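Long-range contacts in putative sugar isomerase (Parabacteroides distasonis, PDB 3LMZ), which is of unproven function but, as a protein of the xylose isomerase-like TIM barrel family, probably acts on sugars, perhaps as an isomerase: residues K99-P110 and Y125-H134; A144-D153 and L178-F186. All blocks are in the same frame, centred on the assembly; numbering follows the deposited sequence.

Interaction 1 (K99-P110 and Y125-H134)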
loop_
_atom_site.group_PDB
_atom_site.type_symbol
_atom_site.label_atom_id
_atom_site.label_comp_id
_atom_site.label_asym_id
_atom_site.label_seq_id
_atom_site.Cartn_x
_atom_site.Cartn_y
_atom_site.Cartn_z
ATOM N N LYS A 99 -24.664 -13.490 -19.851
ATOM C CA LYS A 99 -24.335 -14.403 -20.946
ATOM C C LYS A 99 -23.690 -13.647 -22.096
ATOM O O LYS A 99 -22.714 -14.110 -22.705
ATOM C CB LYS A 99 -25.611 -15.126 -21.423
ATOM C CG LYS A 99 -25.396 -16.108 -22.574
ATOM C CD LYS A 99 -26.606 -17.002 -22.827
ATOM C CE LYS A 99 -26.359 -17.974 -23.974
ATOM N NZ LYS A 99 -27.534 -18.859 -24.204
ATOM N N ARG A 100 -24.262 -12.486 -22.415
ATOM C CA ARG A 100 -23.735 -11.660 -23.512
ATOM C C ARG A 100 -22.299 -11.160 -23.229
ATOM O O ARG A 100 -21.504 -10.993 -24.121
ATOM C CB ARG A 100 -24.638 -10.468 -23.767
ATOM C CG ARG A 100 -25.997 -10.850 -24.364
ATOM C CD ARG A 100 -26.945 -9.673 -24.644
ATOM N NE ARG A 100 -26.408 -8.819 -25.680
ATOM C CZ ARG A 100 -26.084 -7.521 -25.551
ATOM N NH1 ARG A 100 -26.351 -6.832 -24.425
ATOM N NH2 ARG A 100 -25.540 -6.919 -26.594
ATOM N N VAL A 101 -22.011 -10.899 -21.959
ATOM C CA VAL A 101 -20.717 -10.350 -21.506
ATOM C C VAL A 101 -19.724 -11.510 -21.358
ATOM O O VAL A 101 -18.530 -11.281 -21.289
ATOM C CB VAL A 101 -20.889 -9.544 -20.170
ATOM C CG1 VAL A 101 -19.564 -9.092 -19.579
ATOM C CG2 VAL A 101 -21.725 -8.296 -20.454
ATOM N N GLY A 102 -20.197 -12.764 -21.322
ATOM C CA GLY A 102 -19.328 -13.942 -21.264
ATOM C C GLY A 102 -18.829 -14.310 -19.883
ATOM O O GLY A 102 -17.761 -14.892 -19.758
ATOM N N VAL A 103 -19.544 -13.917 -18.816
ATOM C CA VAL A 103 -19.217 -14.341 -17.452
ATOM C C VAL A 103 -20.183 -15.442 -16.967
ATOM O O VAL A 103 -21.240 -15.675 -17.585
ATOM C CB VAL A 103 -19.197 -13.177 -16.455
ATOM C CG1 VAL A 103 -18.141 -12.152 -16.886
ATOM C CG2 VAL A 103 -20.567 -12.564 -16.290
ATOM N N LYS A 104 -19.778 -16.153 -15.911
ATOM C CA LYS A 104 -20.593 -17.225 -15.334
ATOM C C LYS A 104 -20.898 -16.971 -13.867
ATOM O O LYS A 104 -21.342 -17.904 -13.167
ATOM C CB LYS A 104 -19.937 -18.579 -15.554
ATOM C CG LYS A 104 -19.763 -18.800 -17.037
ATOM C CD LYS A 104 -19.587 -20.208 -17.438
ATOM C CE LYS A 104 -19.413 -20.254 -18.996
ATOM N NZ LYS A 104 -18.776 -18.992 -19.604
ATOM N N LEU A 105 -20.614 -15.745 -13.413
ATOM C CA LEU A 105 -20.842 -15.335 -12.012
ATOM C C LEU A 105 -21.511 -13.958 -12.044
ATOM O O LEU A 105 -21.044 -12.988 -12.668
ATOM C CB LEU A 105 -19.511 -15.229 -11.235
ATOM C CG LEU A 105 -19.563 -14.691 -9.801
ATOM C CD1 LEU A 105 -20.461 -15.513 -8.942
ATOM C CD2 LEU A 105 -18.106 -14.576 -9.193
ATOM N N ILE A 106 -22.632 -13.915 -11.335
ATOM C CA ILE A 106 -23.442 -12.722 -11.172
ATOM C C ILE A 106 -23.481 -12.391 -9.668
ATOM O O ILE A 106 -23.778 -13.253 -8.847
ATOM C CB ILE A 106 -24.900 -12.934 -11.653
ATOM C CG1 ILE A 106 -24.940 -13.226 -13.142
ATOM C CG2 ILE A 106 -25.791 -11.736 -11.276
ATOM C CD1 ILE A 106 -26.387 -13.607 -13.696
ATOM N N VAL A 107 -23.080 -11.166 -9.330
ATOM C CA VAL A 107 -23.210 -10.616 -7.978
ATOM C C VAL A 107 -24.519 -9.805 -8.000
ATOM O O VAL A 107 -24.738 -8.905 -8.813
ATOM C CB VAL A 107 -21.977 -9.804 -7.574
ATOM C CG1 VAL A 107 -22.117 -9.381 -6.085
ATOM C CG2 VAL A 107 -20.662 -10.640 -7.811
ATOM N N GLY A 108 -25.442 -10.179 -7.109
ATOM C CA GLY A 108 -26.812 -9.653 -7.132
ATOM C C GLY A 108 -27.363 -9.277 -5.776
ATOM O O GLY A 108 -26.819 -9.693 -4.735
ATOM N N VAL A 109 -28.416 -8.464 -5.815
ATOM C CA VAL A 109 -29.209 -8.201 -4.645
ATOM C C VAL A 109 -30.672 -8.396 -5.027
ATOM O O VAL A 109 -31.342 -7.443 -5.399
ATOM C CB VAL A 109 -28.926 -6.802 -4.071
ATOM C CG1 VAL A 109 -29.642 -6.593 -2.712
ATOM C CG2 VAL A 109 -27.401 -6.605 -3.928
ATOM N N PRO A 110 -31.169 -9.638 -4.962
ATOM C CA PRO A 110 -32.599 -9.911 -5.326
ATOM C C PRO A 110 -33.503 -9.751 -4.117
ATOM O O PRO A 110 -33.142 -10.219 -3.010
ATOM C CB PRO A 110 -32.553 -11.350 -5.762
ATOM C CG PRO A 110 -31.458 -11.960 -4.943
ATOM C CD PRO A 110 -30.474 -10.868 -4.570
ATOM N N TYR A 125 -29.203 -21.260 -16.924
ATOM C CA TYR A 125 -27.974 -20.694 -17.475
ATOM C C TYR A 125 -26.690 -21.391 -16.996
ATOM O O TYR A 125 -25.626 -21.215 -17.598
ATOM C CB TYR A 125 -27.853 -19.206 -17.154
ATOM C CG TYR A 125 -28.698 -18.326 -17.984
ATOM C CD1 TYR A 125 -30.044 -18.178 -17.686
ATOM C CD2 TYR A 125 -28.190 -17.652 -19.081
ATOM C CE1 TYR A 125 -30.861 -17.389 -18.466
ATOM C CE2 TYR A 125 -28.977 -16.835 -19.864
ATOM C CZ TYR A 125 -30.328 -16.709 -19.569
ATOM O OH TYR A 125 -31.128 -15.921 -20.364
ATOM N N ASP A 126 -26.775 -22.160 -15.926
ATOM C CA ASP A 126 -25.622 -22.761 -15.253
ATOM C C ASP A 126 -24.597 -21.686 -14.861
ATOM O O ASP A 126 -23.405 -21.773 -15.199
ATOM C CB ASP A 126 -24.938 -23.823 -16.117
ATOM C CG ASP A 126 -23.893 -24.631 -15.334
ATOM O OD1 ASP A 126 -23.920 -24.732 -14.041
ATOM O OD2 ASP A 126 -23.014 -25.221 -16.022
ATOM N N PHE A 127 -25.065 -20.682 -14.121
ATOM C CA PHE A 127 -24.238 -19.624 -13.551
ATOM C C PHE A 127 -24.284 -19.714 -12.005
ATOM O O PHE A 127 -25.248 -20.249 -11.436
ATOM C CB PHE A 127 -24.771 -18.204 -13.927
ATOM C CG PHE A 127 -24.695 -17.861 -15.387
ATOM C CD1 PHE A 127 -23.897 -18.530 -16.270
ATOM C CD2 PHE A 127 -25.423 -16.756 -15.846
ATOM C CE1 PHE A 127 -23.831 -18.160 -17.618
ATOM C CE2 PHE A 127 -25.350 -16.375 -17.168
ATOM C CZ PHE A 127 -24.562 -17.056 -18.039
ATOM N N HIS A 128 -23.223 -19.238 -11.362
ATOM C CA HIS A 128 -23.240 -18.976 -9.937
ATOM C C HIS A 128 -23.772 -17.558 -9.722
ATOM O O HIS A 128 -23.618 -16.658 -10.549
ATOM C CB HIS A 128 -21.863 -19.166 -9.336
ATOM C CG HIS A 128 -21.469 -20.605 -9.132
ATOM N ND1 HIS A 128 -21.090 -21.417 -10.185
ATOM C CD2 HIS A 128 -21.397 -21.365 -8.016
ATOM C CE1 HIS A 128 -20.789 -22.618 -9.711
ATOM N NE2 HIS A 128 -20.947 -22.604 -8.395
ATOM N N TYR A 129 -24.416 -17.368 -8.575
ATOM C CA TYR A 129 -25.070 -16.151 -8.191
ATOM C C TYR A 129 -24.706 -15.842 -6.735
ATOM O O TYR A 129 -24.991 -16.637 -5.839
ATOM C CB TYR A 129 -26.588 -16.303 -8.315
ATOM C CG TYR A 129 -27.373 -15.033 -8.173
ATOM C CD1 TYR A 129 -27.630 -14.506 -6.910
ATOM C CD2 TYR A 129 -27.920 -14.361 -9.257
ATOM C CE1 TYR A 129 -28.366 -13.345 -6.753
ATOM C CE2 TYR A 129 -28.649 -13.213 -9.113
ATOM C CZ TYR A 129 -28.914 -12.732 -7.862
ATOM O OH TYR A 129 -29.652 -11.581 -7.725
ATOM N N ALA A 130 -24.037 -14.712 -6.517
ATOM C CA ALA A 130 -23.484 -14.335 -5.224
ATOM C C ALA A 130 -24.242 -13.112 -4.707
ATOM O O ALA A 130 -24.134 -12.055 -5.291
ATOM C CB ALA A 130 -21.986 -14.007 -5.344
ATOM N N ILE A 131 -24.996 -13.283 -3.630
ATOM C CA ILE A 131 -25.808 -12.208 -3.027
ATOM C C ILE A 131 -24.883 -11.308 -2.167
ATOM O O ILE A 131 -24.181 -11.791 -1.250
ATOM C CB ILE A 131 -26.947 -12.762 -2.146
ATOM C CG1 ILE A 131 -27.929 -13.576 -2.988
ATOM C CG2 ILE A 131 -27.642 -11.594 -1.418
ATOM C CD1 ILE A 131 -28.834 -14.473 -2.238
ATOM N N HIS A 132 -24.892 -9.996 -2.457
ATOM C CA HIS A 132 -24.045 -9.046 -1.691
ATOM C C HIS A 132 -24.710 -8.649 -0.377
ATOM O O HIS A 132 -25.635 -7.853 -0.379
ATOM C CB HIS A 132 -23.677 -7.790 -2.512
ATOM C CG HIS A 132 -22.626 -6.965 -1.845
ATOM N ND1 HIS A 132 -22.488 -5.608 -2.016
ATOM C CD2 HIS A 132 -21.653 -7.323 -0.968
ATOM C CE1 HIS A 132 -21.484 -5.166 -1.276
ATOM N NE2 HIS A 132 -20.954 -6.181 -0.620
ATOM N N LEU A 133 -24.132 -9.127 0.721
ATOM C CA LEU A 133 -24.621 -8.771 2.065
ATOM C C LEU A 133 -24.190 -7.351 2.376
ATOM O O LEU A 133 -23.185 -6.880 1.893
ATOM C CB LEU A 133 -24.162 -9.794 3.090
ATOM C CG LEU A 133 -22.664 -9.831 3.412
ATOM C CD1 LEU A 133 -22.296 -8.848 4.565
ATOM C CD2 LEU A 133 -22.092 -11.250 3.739
ATOM N N HIS A 134 -24.985 -6.675 3.222
ATOM C CA HIS A 134 -24.990 -5.213 3.292
ATOM C C HIS A 134 -24.823 -4.568 4.644
ATOM O O HIS A 134 -24.730 -3.337 4.688
ATOM C CB HIS A 134 -26.256 -4.675 2.648
ATOM C CG HIS A 134 -26.198 -4.689 1.162
ATOM N ND1 HIS A 134 -27.270 -5.051 0.386
ATOM C CD2 HIS A 134 -25.197 -4.349 0.307
ATOM C CE1 HIS A 134 -26.919 -4.971 -0.893
ATOM N NE2 HIS A 134 -25.676 -4.526 -0.970
HETATM O O HOH W 1 -21.213 -21.356 -13.187
#
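The Phe127 ring is held between two layers: Val103 O sits over one face toward the rim, 3.6 Å from CZ, Tyr125 CB lies over the centre of the other, and Lys99 CA meets the edge. With CG beside its own backbone N (chi1 -66°), the ring is brought alongside Lys104, CD1 near its CA, and its CD2 meets Ile106 CD1 at 3.9 Å. Replacing Phe127 by an alanine is likely to open a gap between Val103 O and Tyr125 CB and take from Ile106 CD1 its contact with this ring. The Tyr129 ring has Ile106 O over one face and Pro110 CD at its edge, in plane, 3.3 Å from OH. His134 carries His132 O over its centre and offers its edge to Val109, CE1 to CG2 3.5 Å. Strands 105-110 and 128-132 themselves pair in parallel, neighbouring barrel strands joined by helix 115-125 in a beta-alpha-beta unit. Gly108 passes close to Tyr129 OH, where a side chain would collide. Five backbone bonds, from His128 N to Lys104 O (2.9 Å) through to His132 N to Gly108 O (3.0 Å), fix the register, while the Tyr129 hydroxyl is buried without a polar partner, probably at some energetic cost offset by its packing on Pro110 and Gly108.

Interaction 2 (A144-D153 and L178-F186); sequences ATDVWVHTKD and LKKYHTRVF
Trp148 lays the five-membered part of its indole over the Tyr181 ring in an offset stack, centroids 4.4 Å apart and planes at 26°. The closest atoms are Trp148 CD2 and Tyr181 CD1, at 3.3 Å. CG of Trp148 stands opposite its backbone N (chi1 -179°), which sets the indole across Tyr181; CB itself lies over the tyrosine face, a CH-pi contact. CB of Lys180 lies over the opposite face of Tyr181, toward the rim, while Ala144 CB touches CD2. At the far end of the phenol, Tyr181 OH and Thr145 OG1 share a hydrogen bond of 2.9 Å, with the threonine at the ring edge. Thr183 OG1 meets the indole at its own edge, in plane, 3.6 Å from Trp148 CH2.

Arg184 runs extended past the six-membered end of the indole, its CD 3.6 Å from Trp148 CZ3, and its guanidinium plane stands 77° from the ring. Thr151 O lies over the centre of that guanidinium, 3.1 Å from CZ, a position that does not suit a hydrogen bond. The N-H groups turn elsewhere: Arg184 NE donates to a water at 2.9 Å, NH1 to Ile158 O and Asp155 O, and NH2 to Leu154 O. The contact therefore joins two outer helices of the barrel by aromatic stacking, while the arginine's charge is spread over carbonyls of the loop after helix 144-151 and the start of strand 158-163, which probably stabilise it.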
loop_
_atom_site.group_PDB
_atom_site.type_symbol
_atom_site.label_atom_id
_atom_site.label_comp_id
_atom_site.label_asym_id
_atom_site.label_seq_id
_atom_site.Cartn_x
_atom_site.Cartn_y
_atom_site.Cartn_z
ATOM N N ALA A 144 -23.769 -12.651 6.675
ATOM C CA ALA A 144 -23.519 -13.897 5.979
ATOM C C ALA A 144 -24.542 -14.948 6.438
ATOM O O ALA A 144 -25.061 -15.698 5.608
ATOM C CB ALA A 144 -22.114 -14.363 6.275
ATOM N N THR A 145 -24.894 -14.962 7.731
ATOM C CA THR A 145 -25.864 -15.936 8.241
ATOM C C THR A 145 -27.201 -15.772 7.585
ATOM O O THR A 145 -27.863 -16.756 7.243
ATOM C CB THR A 145 -26.030 -15.799 9.752
ATOM O OG1 THR A 145 -24.756 -16.028 10.362
ATOM C CG2 THR A 145 -27.139 -16.775 10.283
ATOM N N ASP A 146 -27.606 -14.522 7.354
ATOM C CA ASP A 146 -28.898 -14.293 6.704
ATOM C C ASP A 146 -28.903 -14.800 5.264
ATOM O O ASP A 146 -29.893 -15.376 4.827
ATOM C CB ASP A 146 -29.260 -12.822 6.692
ATOM C CG ASP A 146 -30.668 -12.594 6.191
ATOM O OD1 ASP A 146 -31.614 -12.970 6.935
ATOM O OD2 ASP A 146 -30.854 -12.088 5.065
ATOM N N VAL A 147 -27.810 -14.669 4.549
ATOM C CA VAL A 147 -27.750 -15.182 3.198
ATOM C C VAL A 147 -27.749 -16.673 3.229
ATOM O O VAL A 147 -28.516 -17.298 2.468
ATOM C CB VAL A 147 -26.533 -14.682 2.408
ATOM C CG1 VAL A 147 -26.504 -15.330 1.007
ATOM C CG2 VAL A 147 -26.570 -13.177 2.284
ATOM N N TRP A 148 -27.017 -17.260 4.170
ATOM C CA TRP A 148 -26.989 -18.691 4.349
ATOM C C TRP A 148 -28.381 -19.256 4.577
ATOM O O TRP A 148 -28.790 -20.196 3.905
ATOM C CB TRP A 148 -26.068 -19.085 5.489
ATOM C CG TRP A 148 -25.942 -20.573 5.740
ATOM C CD1 TRP A 148 -26.566 -21.323 6.726
ATOM C CD2 TRP A 148 -25.164 -21.494 4.972
ATOM N NE1 TRP A 148 -26.173 -22.648 6.620
ATOM C CE2 TRP A 148 -25.316 -22.779 5.558
ATOM C CE3 TRP A 148 -24.299 -21.349 3.881
ATOM C CZ2 TRP A 148 -24.615 -23.904 5.084
ATOM C CZ3 TRP A 148 -23.607 -22.460 3.428
ATOM C CH2 TRP A 148 -23.774 -23.714 4.007
ATOM N N VAL A 149 -29.097 -18.687 5.548
ATOM C CA VAL A 149 -30.409 -19.227 5.912
ATOM C C VAL A 149 -31.386 -19.153 4.733
ATOM O O VAL A 149 -32.248 -20.030 4.568
ATOM C CB VAL A 149 -30.995 -18.507 7.187
ATOM C CG1 VAL A 149 -29.966 -18.488 8.308
ATOM C CG2 VAL A 149 -31.466 -17.103 6.856
ATOM N N HIS A 150 -31.254 -18.122 3.901
ATOM C CA HIS A 150 -32.149 -17.943 2.718
ATOM C C HIS A 150 -31.739 -18.753 1.488
ATOM O O HIS A 150 -32.518 -18.860 0.539
ATOM C CB HIS A 150 -32.265 -16.460 2.375
ATOM C CG HIS A 150 -33.163 -15.717 3.303
ATOM N ND1 HIS A 150 -32.726 -15.116 4.461
ATOM C CD2 HIS A 150 -34.506 -15.558 3.276
ATOM C CE1 HIS A 150 -33.760 -14.585 5.091
ATOM N NE2 HIS A 150 -34.845 -14.821 4.381
ATOM N N THR A 151 -30.529 -19.303 1.482
ATOM C CA THR A 151 -30.023 -20.038 0.340
ATOM C C THR A 151 -29.680 -21.540 0.568
ATOM O O THR A 151 -29.532 -22.275 -0.421
ATOM C CB THR A 151 -28.804 -19.377 -0.282
ATOM O OG1 THR A 151 -27.719 -19.355 0.652
ATOM C CG2 THR A 151 -29.127 -17.962 -0.759
ATOM N N LYS A 152 -29.532 -21.983 1.823
ATOM C CA LYS A 152 -28.970 -23.294 2.092
ATOM C C LYS A 152 -29.845 -24.429 1.520
ATOM O O LYS A 152 -29.325 -25.518 1.211
ATOM C CB LYS A 152 -28.762 -23.468 3.585
ATOM C CG LYS A 152 -30.016 -23.310 4.412
ATOM C CD LYS A 152 -29.839 -23.635 5.919
ATOM C CE LYS A 152 -30.303 -25.072 6.253
ATOM N NZ LYS A 152 -31.798 -25.318 6.042
ATOM N N ASP A 153 -31.151 -24.174 1.357
ATOM C CA ASP A 153 -32.029 -25.185 0.829
ATOM C C ASP A 153 -32.309 -25.062 -0.672
ATOM O O ASP A 153 -33.088 -25.864 -1.225
ATOM C CB ASP A 153 -33.348 -25.199 1.610
ATOM C CG ASP A 153 -33.215 -25.776 2.997
ATOM O OD1 ASP A 153 -32.234 -26.506 3.299
ATOM O OD2 ASP A 153 -34.130 -25.475 3.821
ATOM N N LEU A 178 -16.812 -17.397 7.060
ATOM C CA LEU A 178 -16.178 -18.091 5.921
ATOM C C LEU A 178 -16.001 -19.601 6.204
ATOM O O LEU A 178 -16.321 -20.441 5.336
ATOM C CB LEU A 178 -14.848 -17.423 5.517
ATOM C CG LEU A 178 -14.065 -18.154 4.409
ATOM C CD1 LEU A 178 -14.825 -18.188 3.036
ATOM C CD2 LEU A 178 -12.686 -17.464 4.274
ATOM N N LYS A 179 -15.546 -19.945 7.416
ATOM C CA LYS A 179 -15.390 -21.360 7.809
ATOM C C LYS A 179 -16.740 -22.090 7.703
ATOM O O LYS A 179 -16.829 -23.149 7.091
ATOM C CB LYS A 179 -14.819 -21.510 9.217
ATOM C CG LYS A 179 -14.552 -22.962 9.632
ATOM C CD LYS A 179 -14.266 -23.099 11.138
ATOM C CE LYS A 179 -12.852 -22.695 11.494
ATOM N NZ LYS A 179 -12.617 -22.695 12.977
ATOM N N LYS A 180 -17.788 -21.512 8.291
ATOM C CA LYS A 180 -19.116 -22.138 8.259
ATOM C C LYS A 180 -19.659 -22.295 6.854
ATOM O O LYS A 180 -20.210 -23.365 6.478
ATOM C CB LYS A 180 -20.113 -21.325 9.097
ATOM C CG LYS A 180 -19.870 -21.425 10.585
ATOM C CD LYS A 180 -20.938 -20.697 11.395
ATOM C CE LYS A 180 -20.845 -19.190 11.247
ATOM N NZ LYS A 180 -21.725 -18.464 12.206
ATOM N N TYR A 181 -19.531 -21.225 6.085
ATOM C CA TYR A 181 -20.378 -21.013 4.887
ATOM C C TYR A 181 -19.651 -21.155 3.567
ATOM O O TYR A 181 -20.227 -20.881 2.531
ATOM C CB TYR A 181 -21.064 -19.644 4.955
ATOM C CG TYR A 181 -21.844 -19.383 6.236
ATOM C CD1 TYR A 181 -22.618 -20.395 6.810
ATOM C CD2 TYR A 181 -21.886 -18.134 6.834
ATOM C CE1 TYR A 181 -23.374 -20.179 7.989
ATOM C CE2 TYR A 181 -22.608 -17.920 8.022
ATOM C CZ TYR A 181 -23.374 -18.941 8.572
ATOM O OH TYR A 181 -24.116 -18.739 9.718
ATOM N N HIS A 182 -18.372 -21.508 3.609
ATOM C CA HIS A 182 -17.538 -21.573 2.388
ATOM C C HIS A 182 -18.120 -22.263 1.181
ATOM O O HIS A 182 -17.871 -21.818 0.053
ATOM C CB HIS A 182 -16.119 -22.130 2.685
ATOM C CG HIS A 182 -16.082 -23.580 2.992
ATOM N ND1 HIS A 182 -16.302 -24.090 4.253
ATOM C CD2 HIS A 182 -15.886 -24.643 2.175
ATOM C CE1 HIS A 182 -16.261 -25.410 4.195
ATOM N NE2 HIS A 182 -16.012 -25.767 2.945
ATOM N N THR A 183 -18.953 -23.285 1.396
ATOM C CA THR A 183 -19.546 -23.983 0.257
ATOM C C THR A 183 -20.479 -23.091 -0.593
ATOM O O THR A 183 -20.772 -23.399 -1.775
ATOM C CB THR A 183 -20.304 -25.241 0.716
ATOM O OG1 THR A 183 -21.291 -24.885 1.704
ATOM C CG2 THR A 183 -19.304 -26.260 1.345
ATOM N N ARG A 184 -20.940 -21.990 -0.007
ATOM C CA ARG A 184 -21.732 -20.997 -0.730
ATOM C C ARG A 184 -21.095 -19.597 -0.742
ATOM O O ARG A 184 -21.818 -18.644 -0.822
ATOM C CB ARG A 184 -23.140 -20.936 -0.132
ATOM C CG ARG A 184 -23.913 -22.218 -0.401
ATOM C CD ARG A 184 -25.277 -22.162 0.215
ATOM N NE ARG A 184 -26.069 -23.372 0.006
ATOM C CZ ARG A 184 -26.829 -23.639 -1.063
ATOM N NH1 ARG A 184 -26.917 -22.814 -2.082
ATOM N NH2 ARG A 184 -27.539 -24.775 -1.112
ATOM N N VAL A 185 -19.767 -19.461 -0.585
ATOM C CA VAL A 185 -19.116 -18.156 -0.772
ATOM C C VAL A 185 -18.492 -18.156 -2.179
ATOM O O VAL A 185 -17.513 -18.886 -2.458
ATOM C CB VAL A 185 -18.033 -17.876 0.289
ATOM C CG1 VAL A 185 -17.275 -16.566 0.005
ATOM C CG2 VAL A 185 -18.664 -17.862 1.725
ATOM N N PHE A 186 -19.078 -17.351 -3.077
ATOM C CA PHE A 186 -18.671 -17.374 -4.482
ATOM C C PHE A 186 -17.910 -16.141 -4.906
ATOM O O PHE A 186 -17.390 -16.073 -6.018
ATOM C CB PHE A 186 -19.892 -17.679 -5.388
ATOM C CG PHE A 186 -20.518 -19.027 -5.098
ATOM C CD1 PHE A 186 -19.730 -20.169 -4.910
ATOM C CD2 PHE A 186 -21.890 -19.153 -4.936
ATOM C CE1 PHE A 186 -20.296 -21.396 -4.630
ATOM C CE2 PHE A 186 -22.434 -20.368 -4.633
ATOM C CZ PHE A 186 -21.640 -21.477 -4.482
HETATM O O HOH W 2 -26.008 -25.708 1.671
#

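In the fold
Interaction 1 is one parallel strand pair of the barrel wall, and interaction 2 packs helix 144-151, the next helix in the chain, against 178-186. Their centres are 15 Å apart, yet they touch: His128 CD2 meets Phe186 CZ at 3.5 Å in an edge-to-face pair, and Ile131 CD1 lies 3.8 Å from Thr151 CG2. Strand 158-163 runs between strands 128-132 and 185-193, so both contacts reach one sheet. At the end of interaction 1, His132 and His134 hydrogen-bond a bound citrate, probably from the crystallisation liquor, and His132 also bonds Asp163. This is consistent with a pocket at the barrel's C-terminal mouth, where TIM barrels carry their active sites. Interaction 2 belongs to the outer layer.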